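Local structure of ribosome-inactivating protein 3 (Zea mays, 2PQG) at residues Leu65-Asp70 with Met183-Leu188; Lys24-His29 with Val256-Asn261; Leu56-Ser61 with Glu127-Val132. The protein belongs to the ribosome-inactivating protein family of plants, whose alpha+beta fold packs a mixed, mostly antiparallel sheet against helices. All coordinates share one frame; numbering follows the deposited sequence.

In the fold
Contact 1 is the core contact: its centre lies about 5 Å from the centre of the chain, and all four of its touching residues are buried. The centres of contacts 2 and 3 lie about 15 and 16 Å from that of the chain; contact 2 is buried apart from one exposed isoleucine, contact 3 only partly buried. Contacts 1 and 3 hold neighbouring strands of one sheet, 62-68 and 51-57, against two different helices, whereas contact 2 joins a helix to an irregular segment near the C-terminus. No hydrogen bond links the paired six-residue segments themselves, though in contact 3 the next residue of the helix bonds to the turn. Contacts 1 and 2 join apolar groups; contact 3 adds threonine methyls.

Contact 1. Residues Leu65-Asp70 with Met183-Leu188; sequences LAIRMD and MVCEGL
I67 and L65 reach from strand 62-68 to V184 and C185 on helix 171-189, the sheet-on-helix packing at the heart of the ribosome-inactivating fold. The bump is the end of I67 and the hollow a shallow one: I67 CD1 rests over the seam between V184 and C185, 4.0 Å from V184 CG1 and 4.2 Å from C185 SG. With CG1 beside the backbone N (chi1 -62°) and the chain then extended (chi2 166°), the CD1 methyl of I67 is carried far enough from the strand to reach that seam. V184 divides its methyls: CG1 meets I67, while V184 CG2 turns to L65 and lies 4.2 Å from L65 CD1.

The axes of strand residues 65-68 and helix residues 183-188 approach to 10.8 Å, at 27° to each other, a spacing that these side chains bridge with 158 Å² of buried surface. Residues 183-185 form a wider, pi-type turn of the helix. L74 of strand 74-78 also touches C185, and T54 of strand 51-57 touches L65 and I67, so both neighbouring strands add to the packing.

Where the strand ends, R68 grips D70 side-on. R68 NH2 also bonds to K45 O, and R68 NE meets the syn lone pair of D70 OD1 in the guanidinium plane, at 2.9 Å and almost perfectly straight (178°).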
loop_
_atom_site.group_PDB
_atom_site.type_symbol
_atom_site.label_atom_id
_atom_site.label_comp_id
_atom_site.label_asym_id
_atom_site.label_seq_id
_atom_site.Cartn_x
_atom_site.Cartn_y
_atom_site.Cartn_z
ATOM N N LEU A 65 -0.587 -1.979 -10.692
ATOM C CA LEU A 65 -0.055 -2.463 -9.417
ATOM C C LEU A 65 -0.391 -3.942 -9.218
ATOM O O LEU A 65 -1.540 -4.347 -9.373
ATOM C CB LEU A 65 -0.639 -1.652 -8.252
ATOM C CG LEU A 65 -0.476 -0.128 -8.216
ATOM C CD1 LEU A 65 -1.187 0.414 -6.974
ATOM C CD2 LEU A 65 0.996 0.254 -8.206
ATOM N N ALA A 66 0.611 -4.749 -8.886
ATOM C CA ALA A 66 0.394 -6.179 -8.657
ATOM C C ALA A 66 0.199 -6.422 -7.162
ATOM O O ALA A 66 1.161 -6.384 -6.389
ATOM C CB ALA A 66 1.591 -6.984 -9.162
ATOM N N ILE A 67 -1.039 -6.687 -6.758
ATOM C CA ILE A 67 -1.348 -6.898 -5.350
ATOM C C ILE A 67 -1.816 -8.306 -4.988
ATOM O O ILE A 67 -2.712 -8.852 -5.621
ATOM C CB ILE A 67 -2.428 -5.898 -4.887
ATOM C CG1 ILE A 67 -1.907 -4.469 -5.038
ATOM C CG2 ILE A 67 -2.824 -6.174 -3.453
ATOM C CD1 ILE A 67 -2.991 -3.409 -4.941
ATOM N N ARG A 68 -1.208 -8.886 -3.956
ATOM C CA ARG A 68 -1.596 -10.219 -3.498
ATOM C C ARG A 68 -2.980 -10.109 -2.885
ATOM O O ARG A 68 -3.250 -9.188 -2.121
ATOM C CB ARG A 68 -0.653 -10.732 -2.407
ATOM C CG ARG A 68 0.796 -10.861 -2.794
ATOM C CD ARG A 68 1.626 -11.261 -1.580
ATOM N NE ARG A 68 1.187 -12.522 -0.984
ATOM C CZ ARG A 68 1.979 -13.572 -0.792
ATOM N NH1 ARG A 68 3.256 -13.512 -1.153
ATOM N NH2 ARG A 68 1.496 -14.681 -0.242
ATOM N N MET A 69 -3.856 -11.047 -3.207
ATOM C CA MET A 69 -5.199 -11.030 -2.644
ATOM C C MET A 69 -5.194 -11.492 -1.194
ATOM O O MET A 69 -5.982 -11.003 -0.386
ATOM C CB MET A 69 -6.121 -11.931 -3.460
ATOM C CG MET A 69 -6.900 -11.192 -4.506
ATOM S SD MET A 69 -8.249 -10.321 -3.706
ATOM C CE MET A 69 -9.507 -11.544 -3.889
ATOM N N ASP A 70 -4.298 -12.417 -0.854
ATOM C CA ASP A 70 -4.258 -12.930 0.507
ATOM C C ASP A 70 -3.929 -11.909 1.607
ATOM O O ASP A 70 -4.560 -11.925 2.662
ATOM C CB ASP A 70 -3.336 -14.166 0.609
ATOM C CG ASP A 70 -1.974 -13.958 -0.025
ATOM O OD1 ASP A 70 -1.539 -12.798 -0.156
ATOM O OD2 ASP A 70 -1.331 -14.973 -0.377
ATOM N N MET A 183 -2.355 4.636 0.328
ATOM C CA MET A 183 -3.635 5.010 -0.291
ATOM C C MET A 183 -4.397 3.816 -0.868
ATOM O O MET A 183 -5.623 3.746 -0.756
ATOM C CB MET A 183 -3.430 6.036 -1.416
ATOM C CG MET A 183 -3.081 7.443 -0.954
ATOM S SD MET A 183 -2.987 8.635 -2.312
ATOM C CE MET A 183 -1.279 8.406 -2.912
ATOM N N VAL A 184 -3.688 2.884 -1.501
ATOM C CA VAL A 184 -4.356 1.726 -2.083
ATOM C C VAL A 184 -4.423 0.486 -1.172
ATOM O O VAL A 184 -5.503 0.133 -0.694
ATOM C CB VAL A 184 -3.717 1.350 -3.429
ATOM C CG1 VAL A 184 -4.456 0.190 -4.048
ATOM C CG2 VAL A 184 -3.756 2.553 -4.368
ATOM N N CYS A 185 -3.294 -0.170 -0.920
ATOM C CA CYS A 185 -3.304 -1.361 -0.075
ATOM C C CYS A 185 -3.911 -1.113 1.281
ATOM O O CYS A 185 -4.868 -1.782 1.681
ATOM C CB CYS A 185 -1.901 -1.882 0.147
ATOM S SG CYS A 185 -1.072 -2.369 -1.355
ATOM N N GLU A 186 -3.330 -0.159 1.997
ATOM C CA GLU A 186 -3.799 0.177 3.334
ATOM C C GLU A 186 -5.165 0.840 3.289
ATOM O O GLU A 186 -5.909 0.800 4.266
ATOM C CB GLU A 186 -2.769 1.063 4.044
ATOM C CG GLU A 186 -1.403 0.397 4.138
ATOM C CD GLU A 186 -1.367 -0.813 5.074
ATOM O OE1 GLU A 186 -2.433 -1.397 5.341
ATOM O OE2 GLU A 186 -0.268 -1.194 5.535
ATOM N N GLY A 187 -5.495 1.447 2.155
ATOM C CA GLY A 187 -6.799 2.061 2.021
ATOM C C GLY A 187 -7.836 0.947 1.956
ATOM O O GLY A 187 -8.948 1.085 2.474
ATOM N N LEU A 188 -7.463 -0.167 1.326
ATOM C CA LEU A 188 -8.354 -1.314 1.185
ATOM C C LEU A 188 -8.493 -2.086 2.511
ATOM O O LEU A 188 -9.590 -2.503 2.886
ATOM C CB LEU A 188 -7.839 -2.249 0.080
ATOM C CG LEU A 188 -7.813 -1.757 -1.375
ATOM C CD1 LEU A 188 -7.032 -2.742 -2.231
ATOM C CD2 LEU A 188 -9.222 -1.593 -1.917
#

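Contact 2. Residues Lys24-His29 with Val256-Asn261; sequences KDVIKH and VALVKN
L258 spreads its two methyls over neighbouring side chains at the end of helix 15-27, overlapping V26 with one and I27 with the other. The evidence is a pair of separate contacts: L258 CD1 lies 4.2 Å from V26 CG1, and L258 CD2 lies 3.9 Å from I27 CG1. The leucine therefore straddles the two residues instead of meeting either end-on, and in both pairs the side chains run at a slant to each other.

The torsions account for the different ways in which the two helical residues are reached. V26 has CG1 anti to its backbone N (chi1 171°), which places that methyl in front of L258. In I27 the bond to CB does not aim at the loop, but CG1 lies beside the backbone N (chi1 -70°), and this methylene becomes the part that touches. I27 is exposed, V26 and L258 are buried; the contact thus closes the edge of an apolar patch, and its 97 Å² of shared surface is modest. V26 CG1 also meets M69 SD at 3.7 Å, which extends the patch toward the end of strand 62-68.

Polar groups hold the segment carrying L258 in place. L258 O accepts from W220 NE1, and the backbone at A257 and L258 bonds to that of R189, the last residue of helix 171-189. V259 pairs through its backbone with P39 and L41, and K260 N bonds to S224 OG. Segment 256-261 is thus hemmed in by helix 220-232, the end of helix 171-189 and the loop around P39 and L41, while L258 faces the last turn of helix 15-27.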
loop_
_atom_site.group_PDB
_atom_site.type_symbol
_atom_site.label_atom_id
_atom_site.label_comp_id
_atom_site.label_asym_id
_atom_site.label_seq_id
_atom_site.Cartn_x
_atom_site.Cartn_y
_atom_site.Cartn_z
ATOM N N LYS A 24 -15.539 -4.543 -2.982
ATOM C CA LYS A 24 -16.638 -5.416 -3.397
ATOM C C LYS A 24 -16.155 -6.582 -4.271
ATOM O O LYS A 24 -16.686 -7.694 -4.183
ATOM C CB LYS A 24 -17.705 -4.602 -4.144
ATOM C CG LYS A 24 -18.810 -5.441 -4.778
ATOM C CD LYS A 24 -19.967 -4.584 -5.283
ATOM C CE LYS A 24 -21.087 -5.452 -5.846
ATOM N NZ LYS A 24 -20.566 -6.390 -6.878
ATOM N N ASP A 25 -15.147 -6.339 -5.102
ATOM C CA ASP A 25 -14.626 -7.395 -5.956
ATOM C C ASP A 25 -13.722 -8.336 -5.165
ATOM O O ASP A 25 -13.614 -9.520 -5.484
ATOM C CB ASP A 25 -13.862 -6.782 -7.129
ATOM C CG ASP A 25 -14.739 -5.877 -7.987
ATOM O OD1 ASP A 25 -14.190 -5.117 -8.816
ATOM O OD2 ASP A 25 -15.981 -5.930 -7.835
ATOM N N VAL A 26 -13.078 -7.799 -4.133
ATOM C CA VAL A 26 -12.174 -8.564 -3.270
ATOM C C VAL A 26 -12.971 -9.437 -2.304
ATOM O O VAL A 26 -12.612 -10.581 -2.034
ATOM C CB VAL A 26 -11.257 -7.618 -2.446
ATOM C CG1 VAL A 26 -10.474 -8.410 -1.403
ATOM C CG2 VAL A 26 -10.307 -6.880 -3.377
ATOM N N ILE A 27 -14.052 -8.876 -1.781
ATOM C CA ILE A 27 -14.921 -9.586 -0.854
ATOM C C ILE A 27 -15.557 -10.776 -1.581
ATOM O O ILE A 27 -15.989 -11.740 -0.948
ATOM C CB ILE A 27 -15.994 -8.628 -0.286
ATOM C CG1 ILE A 27 -15.320 -7.632 0.653
ATOM C CG2 ILE A 27 -17.064 -9.397 0.464
ATOM C CD1 ILE A 27 -16.238 -6.543 1.159
ATOM N N LYS A 28 -15.598 -10.716 -2.911
ATOM C CA LYS A 28 -16.144 -11.828 -3.672
ATOM C C LYS A 28 -15.279 -13.042 -3.396
ATOM O O LYS A 28 -15.768 -14.165 -3.398
ATOM C CB LYS A 28 -16.146 -11.533 -5.172
ATOM C CG LYS A 28 -17.436 -10.902 -5.671
ATOM C CD LYS A 28 -17.320 -10.486 -7.128
ATOM C CE LYS A 28 -18.419 -9.510 -7.492
ATOM N NZ LYS A 28 -17.907 -8.429 -8.379
ATOM N N HIS A 29 -13.995 -12.814 -3.143
ATOM C CA HIS A 29 -13.086 -13.917 -2.867
ATOM C C HIS A 29 -12.794 -14.114 -1.373
ATOM O O HIS A 29 -11.832 -14.796 -1.012
ATOM C CB HIS A 29 -11.786 -13.712 -3.636
ATOM C CG HIS A 29 -11.977 -13.567 -5.115
ATOM N ND1 HIS A 29 -11.962 -14.642 -5.984
ATOM C CD2 HIS A 29 -12.200 -12.473 -5.881
ATOM C CE1 HIS A 29 -12.163 -14.215 -7.215
ATOM N NE2 HIS A 29 -12.312 -12.901 -7.183
ATOM N N VAL A 256 -10.552 -1.558 10.867
ATOM C CA VAL A 256 -10.147 -2.499 9.830
ATOM C C VAL A 256 -11.373 -2.924 9.034
ATOM O O VAL A 256 -12.445 -3.161 9.591
ATOM C CB VAL A 256 -9.465 -3.760 10.403
ATOM C CG1 VAL A 256 -8.022 -3.447 10.753
ATOM C CG2 VAL A 256 -10.217 -4.240 11.628
ATOM N N ALA A 257 -11.210 -3.008 7.719
ATOM C CA ALA A 257 -12.298 -3.392 6.830
ATOM C C ALA A 257 -12.162 -4.853 6.436
ATOM O O ALA A 257 -13.155 -5.562 6.331
ATOM C CB ALA A 257 -12.300 -2.501 5.582
ATOM N N LEU A 258 -10.929 -5.304 6.230
ATOM C CA LEU A 258 -10.677 -6.689 5.855
ATOM C C LEU A 258 -9.580 -7.296 6.729
ATOM O O LEU A 258 -8.486 -6.735 6.844
ATOM C CB LEU A 258 -10.258 -6.763 4.389
ATOM C CG LEU A 258 -11.234 -6.201 3.352
ATOM C CD1 LEU A 258 -10.506 -6.046 2.020
ATOM C CD2 LEU A 258 -12.449 -7.109 3.218
ATOM N N VAL A 259 -9.862 -8.447 7.338
ATOM C CA VAL A 259 -8.871 -9.080 8.194
ATOM C C VAL A 259 -8.109 -10.211 7.545
ATOM O O VAL A 259 -8.612 -10.923 6.676
ATOM C CB VAL A 259 -9.486 -9.620 9.495
ATOM C CG1 VAL A 259 -10.103 -8.484 10.274
ATOM C CG2 VAL A 259 -10.500 -10.699 9.188
ATOM N N LYS A 260 -6.874 -10.358 8.006
ATOM C CA LYS A 260 -5.961 -11.383 7.545
ATOM C C LYS A 260 -6.398 -12.744 8.099
ATOM O O LYS A 260 -6.574 -12.912 9.316
ATOM C CB LYS A 260 -4.567 -11.025 8.031
ATOM C CG LYS A 260 -3.458 -11.862 7.472
ATOM C CD LYS A 260 -2.151 -11.143 7.729
ATOM C CE LYS A 260 -0.963 -11.940 7.254
ATOM N NZ LYS A 260 -1.361 -13.331 6.933
ATOM N N ASN A 261 -6.582 -13.699 7.190
ATOM C CA ASN A 261 -7.009 -15.043 7.545
ATOM C C ASN A 261 -6.004 -15.750 8.436
ATOM O O ASN A 261 -4.848 -15.947 8.047
ATOM C CB ASN A 261 -7.209 -15.891 6.290
ATOM C CG ASN A 261 -8.158 -17.067 6.517
ATOM O OD1 ASN A 261 -8.214 -17.653 7.607
ATOM N ND2 ASN A 261 -8.901 -17.423 5.472
#

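Contact 3. Residues Leu56-Ser61 with Glu127-Val132; sequences LKTRTS and EMTRAV
V132 pushes both methyls against L56, where the strand gives way to a turn. V132 CG2 lies 3.6 Å from L56 CB and also meets L56 CD1, while V132 CG1 approaches the backbone, 3.4 Å from L56 O. Further along, T58 CG2 touches T129 CG2 and V132 CG1, at 4.1 Å in each case.

The next shell fixes how T58 is turned. Its OG1 lies between the backbone N and the carbonyl carbon (chi1 72°), and there T58 OG1 accepts from T60 N at 2.6 Å, an ST turn, and from S61 N at 2.7 Å, completing an ST motif. T58 N also bonds to S61 O, closing the hairpin between strands 51-57 and 62-68.

Beyond these, I63 and L65 of the adjoining strand and L180 of helix 171-189 fill in around V132 and L56. T58 OG1 thus takes two backbone N-H groups of its own turn and also bonds to the side-chain amide of N133 on the helix, while T129 OG1 is bonded to R125 O, one turn back. The side chains of the two segments meet through apolar carbons, with the carbonyl oxygens of L56 and T129 alongside, so a polar link between turn and helix runs through N133.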
loop_
_atom_site.group_PDB
_atom_site.type_symbol
_atom_site.label_atom_id
_atom_site.label_comp_id
_atom_site.label_asym_id
_atom_site.label_seq_id
_atom_site.Cartn_x
_atom_site.Cartn_y
_atom_site.Cartn_z
ATOM N N LEU A 56 -3.654 2.390 -12.347
ATOM C CA LEU A 56 -3.834 3.799 -12.035
ATOM C C LEU A 56 -3.420 4.633 -13.249
ATOM O O LEU A 56 -2.265 4.606 -13.690
ATOM C CB LEU A 56 -2.983 4.190 -10.829
ATOM C CG LEU A 56 -3.137 3.292 -9.600
ATOM C CD1 LEU A 56 -2.193 3.778 -8.494
ATOM C CD2 LEU A 56 -4.572 3.313 -9.122
ATOM N N LYS A 57 -4.368 5.386 -13.782
ATOM C CA LYS A 57 -4.112 6.207 -14.959
ATOM C C LYS A 57 -4.258 7.690 -14.707
ATOM O O LYS A 57 -5.090 8.113 -13.882
ATOM C CB LYS A 57 -5.091 5.851 -16.076
ATOM C CG LYS A 57 -5.515 4.385 -16.127
ATOM C CD LYS A 57 -6.864 4.191 -16.813
ATOM C CE LYS A 57 -6.699 3.775 -18.256
ATOM N NZ LYS A 57 -7.379 4.715 -19.182
ATOM N N THR A 58 -3.431 8.479 -15.379
ATOM C CA THR A 58 -3.618 9.915 -15.396
ATOM C C THR A 58 -4.251 10.335 -16.709
ATOM O O THR A 58 -4.954 9.559 -17.358
ATOM C CB THR A 58 -2.281 10.660 -15.221
ATOM O OG1 THR A 58 -1.494 10.523 -16.411
ATOM C CG2 THR A 58 -1.507 10.096 -14.039
ATOM N N ARG A 59 -3.991 11.576 -17.090
ATOM C CA ARG A 59 -4.279 12.068 -18.442
ATOM C C ARG A 59 -3.069 11.828 -19.341
ATOM O O ARG A 59 -3.157 11.892 -20.573
ATOM C CB ARG A 59 -4.509 13.579 -18.393
ATOM C CG ARG A 59 -4.191 14.316 -19.701
ATOM C CD ARG A 59 -4.351 15.819 -19.584
ATOM N NE ARG A 59 -4.261 16.482 -20.883
ATOM C CZ ARG A 59 -3.238 16.349 -21.726
ATOM N NH1 ARG A 59 -2.208 15.572 -21.413
ATOM N NH2 ARG A 59 -3.240 16.998 -22.884
ATOM N N THR A 60 -1.929 11.547 -18.719
ATOM C CA THR A 60 -0.673 11.413 -19.449
ATOM C C THR A 60 -0.226 9.956 -19.526
ATOM O O THR A 60 -0.019 9.415 -20.612
ATOM C CB THR A 60 0.447 12.251 -18.804
ATOM O OG1 THR A 60 0.179 13.644 -19.001
ATOM C CG2 THR A 60 1.793 11.906 -19.423
ATOM N N SER A 61 -0.079 9.328 -18.364
ATOM C CA SER A 61 0.571 8.036 -18.265
ATOM C C SER A 61 -0.242 7.078 -17.412
ATOM O O SER A 61 -1.403 7.344 -17.103
ATOM C CB SER A 61 1.961 8.200 -17.659
ATOM O OG SER A 61 2.746 7.048 -17.886
ATOM N N GLU A 127 -1.168 14.001 -5.210
ATOM C CA GLU A 127 -0.048 13.185 -4.751
ATOM C C GLU A 127 -0.017 11.859 -5.501
ATOM O O GLU A 127 1.055 11.334 -5.799
ATOM C CB GLU A 127 -0.173 12.904 -3.251
ATOM C CG GLU A 127 -0.081 14.124 -2.340
ATOM C CD GLU A 127 1.338 14.652 -2.201
ATOM O OE1 GLU A 127 2.295 13.924 -2.563
ATOM O OE2 GLU A 127 1.490 15.799 -1.713
ATOM N N MET A 128 -1.193 11.310 -5.796
ATOM C CA MET A 128 -1.277 10.047 -6.526
ATOM C C MET A 128 -0.984 10.256 -8.021
ATOM O O MET A 128 -0.440 9.372 -8.688
ATOM C CB MET A 128 -2.661 9.420 -6.354
ATOM C CG MET A 128 -2.768 8.026 -6.947
ATOM S SD MET A 128 -4.420 7.298 -6.775
ATOM C CE MET A 128 -4.423 6.755 -5.084
ATOM N N THR A 129 -1.357 11.424 -8.543
ATOM C CA THR A 129 -1.111 11.756 -9.948
ATOM C C THR A 129 0.399 11.823 -10.224
ATOM O O THR A 129 0.881 11.241 -11.192
ATOM C CB THR A 129 -1.764 13.114 -10.332
ATOM O OG1 THR A 129 -3.185 13.011 -10.188
ATOM C CG2 THR A 129 -1.436 13.490 -11.781
ATOM N N ARG A 130 1.136 12.516 -9.358
ATOM C CA ARG A 130 2.579 12.650 -9.508
ATOM C C ARG A 130 3.328 11.331 -9.303
ATOM O O ARG A 130 4.337 11.064 -9.964
ATOM C CB ARG A 130 3.114 13.708 -8.540
ATOM C CG ARG A 130 2.658 15.118 -8.855
ATOM C CD ARG A 130 3.538 16.151 -8.178
ATOM N NE ARG A 130 3.315 16.226 -6.738
ATOM C CZ ARG A 130 2.245 16.777 -6.173
ATOM N NH1 ARG A 130 1.292 17.306 -6.931
ATOM N NH2 ARG A 130 2.129 16.806 -4.850
ATOM N N ALA A 131 2.837 10.510 -8.383
ATOM C CA ALA A 131 3.451 9.218 -8.107
ATOM C C ALA A 131 3.366 8.301 -9.322
ATOM O O ALA A 131 4.350 7.657 -9.694
ATOM C CB ALA A 131 2.772 8.568 -6.915
ATOM N N VAL A 132 2.189 8.239 -9.940
ATOM C CA VAL A 132 2.002 7.404 -11.119
ATOM C C VAL A 132 2.835 7.936 -12.286
ATOM O O VAL A 132 3.554 7.178 -12.940
ATOM C CB VAL A 132 0.508 7.334 -11.538
ATOM C CG1 VAL A 132 0.363 6.608 -12.878
ATOM C CG2 VAL A 132 -0.294 6.603 -10.471
#